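Local atomic coordinates of ribulose bisphosphate carboxylase (Hyperthermus butylicus DSM 5456, PDB entry 6HUN), a protein that probably catalyses the magnesium-dependent addition of carbon dioxide and water to ribulose 1,5-bisphosphate, giving two molecules of 3-phosphoglycerate in an archaeal AMP degradation pathway. Residues R169-T183 with I199-F213. Numbering follows the deposited sequence.
Sequences RPILATVPKPKLGYT and IDLVKDDENFASQPF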
loop_
_atom_site.group_PDB
_atom_site.type_symbol
_atom_site.label_atom_id
_atom_site.label_comp_id
_atom_site.label_asym_id
_atom_site.label_seq_id
_atom_site.Cartn_x
_atom_site.Cartn_y
_atom_site.Cartn_z
ATOM N N ARG A 169 -6.584 -17.929 28.801
ATOM C CA ARG A 169 -5.561 -16.920 29.016
ATOM C C ARG A 169 -5.164 -16.245 27.710
ATOM O O ARG A 169 -5.473 -16.747 26.631
ATOM C CB ARG A 169 -4.337 -17.545 29.681
ATOM C CG ARG A 169 -3.600 -18.543 28.834
ATOM C CD ARG A 169 -2.252 -18.799 29.423
ATOM N NE ARG A 169 -1.583 -19.964 28.865
ATOM C CZ ARG A 169 -0.845 -19.918 27.756
ATOM N NH1 ARG A 169 -0.697 -18.776 27.089
ATOM N NH2 ARG A 169 -0.257 -21.029 27.323
ATOM N N PRO A 170 -4.487 -15.085 27.780
ATOM C CA PRO A 170 -3.889 -14.516 26.568
ATOM C C PRO A 170 -2.821 -15.433 25.992
ATOM O O PRO A 170 -2.124 -16.151 26.710
ATOM C CB PRO A 170 -3.260 -13.191 27.051
ATOM C CG PRO A 170 -3.865 -12.898 28.370
ATOM C CD PRO A 170 -4.299 -14.207 28.980
ATOM N N ILE A 171 -2.653 -15.369 24.682
ATOM C CA ILE A 171 -1.595 -16.143 24.056
ATOM C C ILE A 171 -0.333 -15.286 24.000
ATOM O O ILE A 171 -0.401 -14.075 23.791
ATOM C CB ILE A 171 -2.084 -16.596 22.660
ATOM C CG1 ILE A 171 -3.235 -17.605 22.833
ATOM C CG2 ILE A 171 -0.924 -17.112 21.788
ATOM C CD1 ILE A 171 -3.855 -18.000 21.503
ATOM N N LEU A 172 0.835 -15.918 24.118
ATOM C CA LEU A 172 2.113 -15.218 24.153
ATOM C C LEU A 172 2.949 -15.491 22.906
ATOM O O LEU A 172 3.058 -16.637 22.461
ATOM C CB LEU A 172 2.904 -15.632 25.386
ATOM C CG LEU A 172 2.036 -15.436 26.653
ATOM C CD1 LEU A 172 2.630 -16.193 27.831
ATOM C CD2 LEU A 172 1.828 -13.964 26.954
ATOM N N ALA A 173 3.593 -14.440 22.391
ATOM C CA ALA A 173 4.467 -14.532 21.219
ATOM C C ALA A 173 5.779 -13.795 21.476
ATOM O O ALA A 173 5.812 -12.829 22.239
ATOM C CB ALA A 173 3.759 -13.942 19.991
ATOM N N THR A 174 6.868 -14.263 20.857
ATOM C CA THR A 174 8.180 -13.610 20.954
ATOM C C THR A 174 8.868 -13.597 19.598
ATOM O O THR A 174 8.965 -14.645 18.963
ATOM C CB THR A 174 9.107 -14.325 21.937
ATOM O OG1 THR A 174 8.590 -14.162 23.252
ATOM C CG2 THR A 174 10.534 -13.727 21.890
ATOM N N VAL A 175 9.378 -12.436 19.203
ATOM C CA VAL A 175 10.353 -12.282 18.118
ATOM C C VAL A 175 11.781 -12.357 18.665
ATOM O O VAL A 175 12.131 -11.642 19.619
ATOM C CB VAL A 175 10.142 -10.953 17.382
ATOM C CG1 VAL A 175 11.124 -10.809 16.190
ATOM C CG2 VAL A 175 8.699 -10.818 16.953
ATOM N N PRO A 176 12.633 -13.207 18.089
ATOM C CA PRO A 176 14.043 -13.257 18.493
ATOM C C PRO A 176 14.722 -11.896 18.462
ATOM O O PRO A 176 14.329 -10.974 17.751
ATOM C CB PRO A 176 14.671 -14.198 17.458
ATOM C CG PRO A 176 13.547 -15.079 17.026
ATOM C CD PRO A 176 12.296 -14.245 17.100
ATOM N N LYS A 177 15.763 -11.781 19.268
ATOM C CA LYS A 177 16.642 -10.647 19.209
ATOM C C LYS A 177 18.053 -11.172 18.998
ATOM O O LYS A 177 18.462 -12.115 19.689
ATOM C CB LYS A 177 16.574 -9.798 20.484
ATOM C CG LYS A 177 15.246 -9.084 20.692
ATOM C CD LYS A 177 15.215 -8.345 22.049
ATOM C CE LYS A 177 16.071 -7.051 22.061
ATOM N NZ LYS A 177 15.360 -5.890 21.440
ATOM N N PRO A 178 18.817 -10.624 18.035
ATOM C CA PRO A 178 18.375 -9.567 17.107
ATOM C C PRO A 178 17.407 -10.115 16.074
ATOM O O PRO A 178 17.353 -11.342 15.912
ATOM C CB PRO A 178 19.677 -9.121 16.453
ATOM C CG PRO A 178 20.550 -10.379 16.511
ATOM C CD PRO A 178 20.220 -11.025 17.806
ATOM N N LYS A 179 16.671 -9.245 15.375
ATOM C CA LYS A 179 15.649 -9.737 14.461
ATOM C C LYS A 179 16.261 -10.368 13.217
ATOM O O LYS A 179 15.607 -11.201 12.581
ATOM C CB LYS A 179 14.670 -8.617 14.075
ATOM C CG LYS A 179 15.325 -7.241 13.888
ATOM C CD LYS A 179 14.343 -6.077 13.876
ATOM C CE LYS A 179 14.214 -5.453 12.479
ATOM N NZ LYS A 179 12.970 -4.617 12.404
ATOM N N LEU A 180 17.503 -10.020 12.869
ATOM C CA LEU A 180 18.192 -10.680 11.765
ATOM C C LEU A 180 19.629 -10.966 12.164
ATOM O O LEU A 180 20.187 -10.320 13.054
ATOM C CB LEU A 180 18.174 -9.847 10.467
ATOM C CG LEU A 180 16.874 -9.701 9.664
ATOM C CD1 LEU A 180 17.153 -8.934 8.370
ATOM C CD2 LEU A 180 16.191 -11.015 9.346
ATOM N N GLY A 181 20.211 -11.973 11.511
ATOM C CA GLY A 181 21.619 -12.299 11.727
ATOM C C GLY A 181 21.921 -13.760 12.040
ATOM O O GLY A 181 23.089 -14.149 12.126
ATOM N N TYR A 182 20.880 -14.570 12.221
ATOM C CA TYR A 182 20.992 -15.981 12.564
ATOM C C TYR A 182 20.988 -16.851 11.305
ATOM O O TYR A 182 20.185 -16.641 10.387
ATOM C CB TYR A 182 19.826 -16.387 13.485
ATOM C CG TYR A 182 19.893 -15.807 14.889
ATOM C CD1 TYR A 182 20.924 -16.172 15.751
ATOM C CD2 TYR A 182 18.938 -14.892 15.348
ATOM C CE1 TYR A 182 21.009 -15.656 17.028
ATOM C CE2 TYR A 182 19.014 -14.355 16.641
ATOM C CZ TYR A 182 20.056 -14.745 17.472
ATOM O OH TYR A 182 20.187 -14.255 18.764
ATOM N N THR A 183 21.873 -17.844 11.268
ATOM C CA THR A 183 21.734 -18.905 10.278
ATOM C C THR A 183 20.544 -19.795 10.653
ATOM O O THR A 183 20.000 -19.690 11.757
ATOM C CB THR A 183 23.028 -19.716 10.170
ATOM O OG1 THR A 183 23.318 -20.326 11.432
ATOM C CG2 THR A 183 24.181 -18.818 9.755
ATOM N N ILE A 199 6.524 -19.839 26.088
ATOM C CA ILE A 199 5.939 -19.004 25.031
ATOM C C ILE A 199 5.240 -19.929 24.033
ATOM O O ILE A 199 5.622 -21.097 23.870
ATOM C CB ILE A 199 7.001 -18.095 24.386
ATOM C CG1 ILE A 199 7.535 -17.102 25.411
ATOM C CG2 ILE A 199 6.440 -17.333 23.131
ATOM C CD1 ILE A 199 6.489 -16.512 26.305
ATOM N N ASP A 200 4.129 -19.452 23.465
ATOM C CA ASP A 200 3.254 -20.272 22.629
ATOM C C ASP A 200 3.637 -20.169 21.158
ATOM O O ASP A 200 3.548 -21.167 20.443
ATOM C CB ASP A 200 1.790 -19.846 22.794
ATOM C CG ASP A 200 1.375 -19.751 24.260
ATOM O OD1 ASP A 200 1.429 -20.800 24.990
ATOM O OD2 ASP A 200 1.015 -18.621 24.667
ATOM N N LEU A 201 4.078 -18.999 20.729
ATOM C CA LEU A 201 4.343 -18.715 19.311
ATOM C C LEU A 201 5.696 -18.047 19.181
ATOM O O LEU A 201 5.993 -17.090 19.908
ATOM C CB LEU A 201 3.273 -17.824 18.690
ATOM C CG LEU A 201 1.852 -18.357 18.715
ATOM C CD1 LEU A 201 0.936 -17.192 18.438
ATOM C CD2 LEU A 201 1.647 -19.427 17.649
ATOM N N VAL A 202 6.536 -18.560 18.268
ATOM C CA VAL A 202 7.743 -17.845 17.888
ATOM C C VAL A 202 7.417 -17.096 16.597
ATOM O O VAL A 202 6.672 -17.593 15.755
ATOM C CB VAL A 202 8.948 -18.804 17.741
ATOM C CG1 VAL A 202 8.573 -19.994 16.933
ATOM C CG2 VAL A 202 10.156 -18.080 17.131
ATOM N N LYS A 203 7.869 -15.870 16.500
ATOM C CA LYS A 203 7.409 -14.994 15.419
ATOM C C LYS A 203 8.585 -14.446 14.654
ATOM O O LYS A 203 9.504 -13.874 15.242
ATOM C CB LYS A 203 6.578 -13.848 15.992
ATOM C CG LYS A 203 5.910 -12.858 15.014
ATOM C CD LYS A 203 5.236 -11.813 15.933
ATOM C CE LYS A 203 4.495 -10.747 15.165
ATOM N NZ LYS A 203 5.089 -9.364 15.279
ATOM N N ASP A 204 8.521 -14.542 13.323
ATOM C CA ASP A 204 9.528 -13.896 12.514
ATOM C C ASP A 204 9.355 -12.395 12.607
ATOM O O ASP A 204 8.237 -11.893 12.756
ATOM C CB ASP A 204 9.348 -14.285 11.034
ATOM C CG ASP A 204 9.954 -15.604 10.681
ATOM O OD1 ASP A 204 10.699 -16.257 11.515
ATOM O OD2 ASP A 204 9.649 -16.006 9.533
ATOM N N ASP A 205 10.430 -11.654 12.415
ATOM C CA ASP A 205 10.172 -10.224 12.324
ATOM C C ASP A 205 9.698 -9.866 10.912
ATOM O O ASP A 205 9.764 -10.676 9.983
ATOM C CB ASP A 205 11.405 -9.427 12.731
ATOM C CG ASP A 205 11.043 -8.122 13.452
ATOM O OD1 ASP A 205 10.165 -8.127 14.346
ATOM O OD2 ASP A 205 11.626 -7.080 13.116
ATOM N N GLU A 206 9.173 -8.626 10.761
ATOM C CA GLU A 206 8.503 -8.217 9.525
ATOM C C GLU A 206 9.420 -8.225 8.312
ATOM O O GLU A 206 8.930 -8.354 7.177
ATOM C CB GLU A 206 7.877 -6.822 9.710
ATOM C CG GLU A 206 8.876 -5.680 9.714
ATOM C CD GLU A 206 9.678 -5.580 10.991
ATOM O OE1 GLU A 206 10.746 -4.917 10.951
ATOM O OE2 GLU A 206 9.252 -6.164 12.027
ATOM N N ASN A 207 10.713 -8.110 8.488
ATOM C CA ASN A 207 11.569 -8.032 7.309
ATOM C C ASN A 207 12.304 -9.333 7.082
ATOM O O ASN A 207 13.203 -9.408 6.246
ATOM C CB ASN A 207 12.517 -6.809 7.374
ATOM C CG ASN A 207 13.529 -6.890 8.472
ATOM O OD1 ASN A 207 13.431 -7.739 9.336
ATOM N ND2 ASN A 207 14.545 -6.028 8.427
ATOM N N PHE A 208 11.916 -10.385 7.798
ATOM C CA PHE A 208 12.455 -11.712 7.515
ATOM C C PHE A 208 11.655 -12.265 6.350
ATOM O O PHE A 208 10.427 -12.129 6.325
ATOM C CB PHE A 208 12.323 -12.605 8.727
ATOM C CG PHE A 208 13.453 -13.562 8.895
ATOM C CD1 PHE A 208 14.393 -13.743 7.877
ATOM C CD2 PHE A 208 13.564 -14.319 10.049
ATOM C CE1 PHE A 208 15.440 -14.643 7.995
ATOM C CE2 PHE A 208 14.605 -15.224 10.180
ATOM C CZ PHE A 208 15.550 -15.388 9.136
ATOM N N ALA A 209 12.348 -12.781 5.331
ATOM C CA ALA A 209 11.659 -13.347 4.178
ATOM C C ALA A 209 12.438 -14.589 3.763
ATOM O O ALA A 209 12.430 -15.596 4.488
ATOM C CB ALA A 209 11.553 -12.335 3.020
ATOM N N SER A 210 13.166 -14.531 2.649
ATOM C CA SER A 210 14.060 -15.612 2.316
ATOM C C SER A 210 15.391 -15.089 1.802
ATOM O O SER A 210 15.853 -15.464 0.728
ATOM C CB SER A 210 13.452 -16.582 1.301
ATOM O OG SER A 210 14.224 -17.793 1.242
ATOM N N GLN A 211 16.049 -14.255 2.598
ATOM C CA GLN A 211 17.392 -13.795 2.266
ATOM C C GLN A 211 18.386 -14.955 2.209
ATOM O O GLN A 211 18.177 -15.996 2.837
ATOM C CB GLN A 211 17.856 -12.774 3.297
ATOM C CG GLN A 211 17.050 -11.463 3.261
ATOM C CD GLN A 211 15.879 -11.427 4.247
ATOM O OE1 GLN A 211 15.247 -12.439 4.525
ATOM N NE2 GLN A 211 15.602 -10.247 4.779
ATOM N N PRO A 212 19.492 -14.784 1.479
ATOM C CA PRO A 212 20.458 -15.880 1.331
ATOM C C PRO A 212 21.063 -16.394 2.632
ATOM O O PRO A 212 21.398 -17.588 2.725
ATOM C CB PRO A 212 21.526 -15.259 0.416
ATOM C CG PRO A 212 20.750 -14.325 -0.436
ATOM C CD PRO A 212 19.680 -13.733 0.453
ATOM N N PHE A 213 21.246 -15.538 3.638
ATOM C CA PHE A 213 21.932 -16.032 4.826
ATOM C C PHE A 213 21.062 -16.984 5.635
ATOM O O PHE A 213 21.588 -17.676 6.511
ATOM C CB PHE A 213 22.409 -14.871 5.705
ATOM C CG PHE A 213 21.297 -14.148 6.402
ATOM C CD1 PHE A 213 20.886 -14.534 7.673
ATOM C CD2 PHE A 213 20.654 -13.083 5.784
ATOM C CE1 PHE A 213 19.854 -13.879 8.317
ATOM C CE2 PHE A 213 19.607 -12.409 6.430
ATOM C CZ PHE A 213 19.208 -12.831 7.692
HETATM O O HOH W 1 13.114 -12.563 13.356
#
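Ala173 pairs with Leu201 and Thr174 with Val202 where strands 171-174 and 201-203 run parallel, their axes 33° apart, joined by hydrogen bonds such as Thr174 N to Leu201 O (3.1 Å). At the start of the pair Arg169 grips Asp200 end-on: NH1 meets OD2 at 3.0 Å and NH2 meets OD1 at 2.9 Å, both on the syn side of a carboxylate turned 19° from the guanidinium plane. The anti lone pair of Asp200 OD2 takes the backbone N of Leu172 (2.8 Å), so three donors fix the carboxylate's rotation; Arg169 NH1 also donates to Pro170 O. An alanine in place of Arg169 would probably leave the buried Asp200 carboxylate without its countercharge, with the Leu172 amide the one remaining donor of the three. These are the first two strands of the eight-stranded Rubisco TIM barrel, linked through helix 184-196 as a beta-alpha-beta unit, and strand 401-403 flanks 171-174 to close the barrel. Beyond their C-terminal ends lies the predicted active site. There Lys179, its chain bent at chi3 (-110°), sets NZ between OD2 of one Asp205 conformer at 2.9 Å and the syn lone pair of Glu206 OE1 at 2.7 Å; both acids are predicted magnesium ligands, and Glu65 of the second subunit also pairs with NZ. In that conformer Val175 CG1 packs on Asp205 OD1, and CG2 lies against CD of Lys203, whose NZ hydrogen-bonds to Gln403 OE1 and whose side chain, a predicted magnesium ligand once carbamylated, lies near a bound calcium ion. Further out, Leu180 CD2 sits over one face of the Phe208 ring, 3.9 Å from its centroid, and meets the edge of Phe213 at CZ.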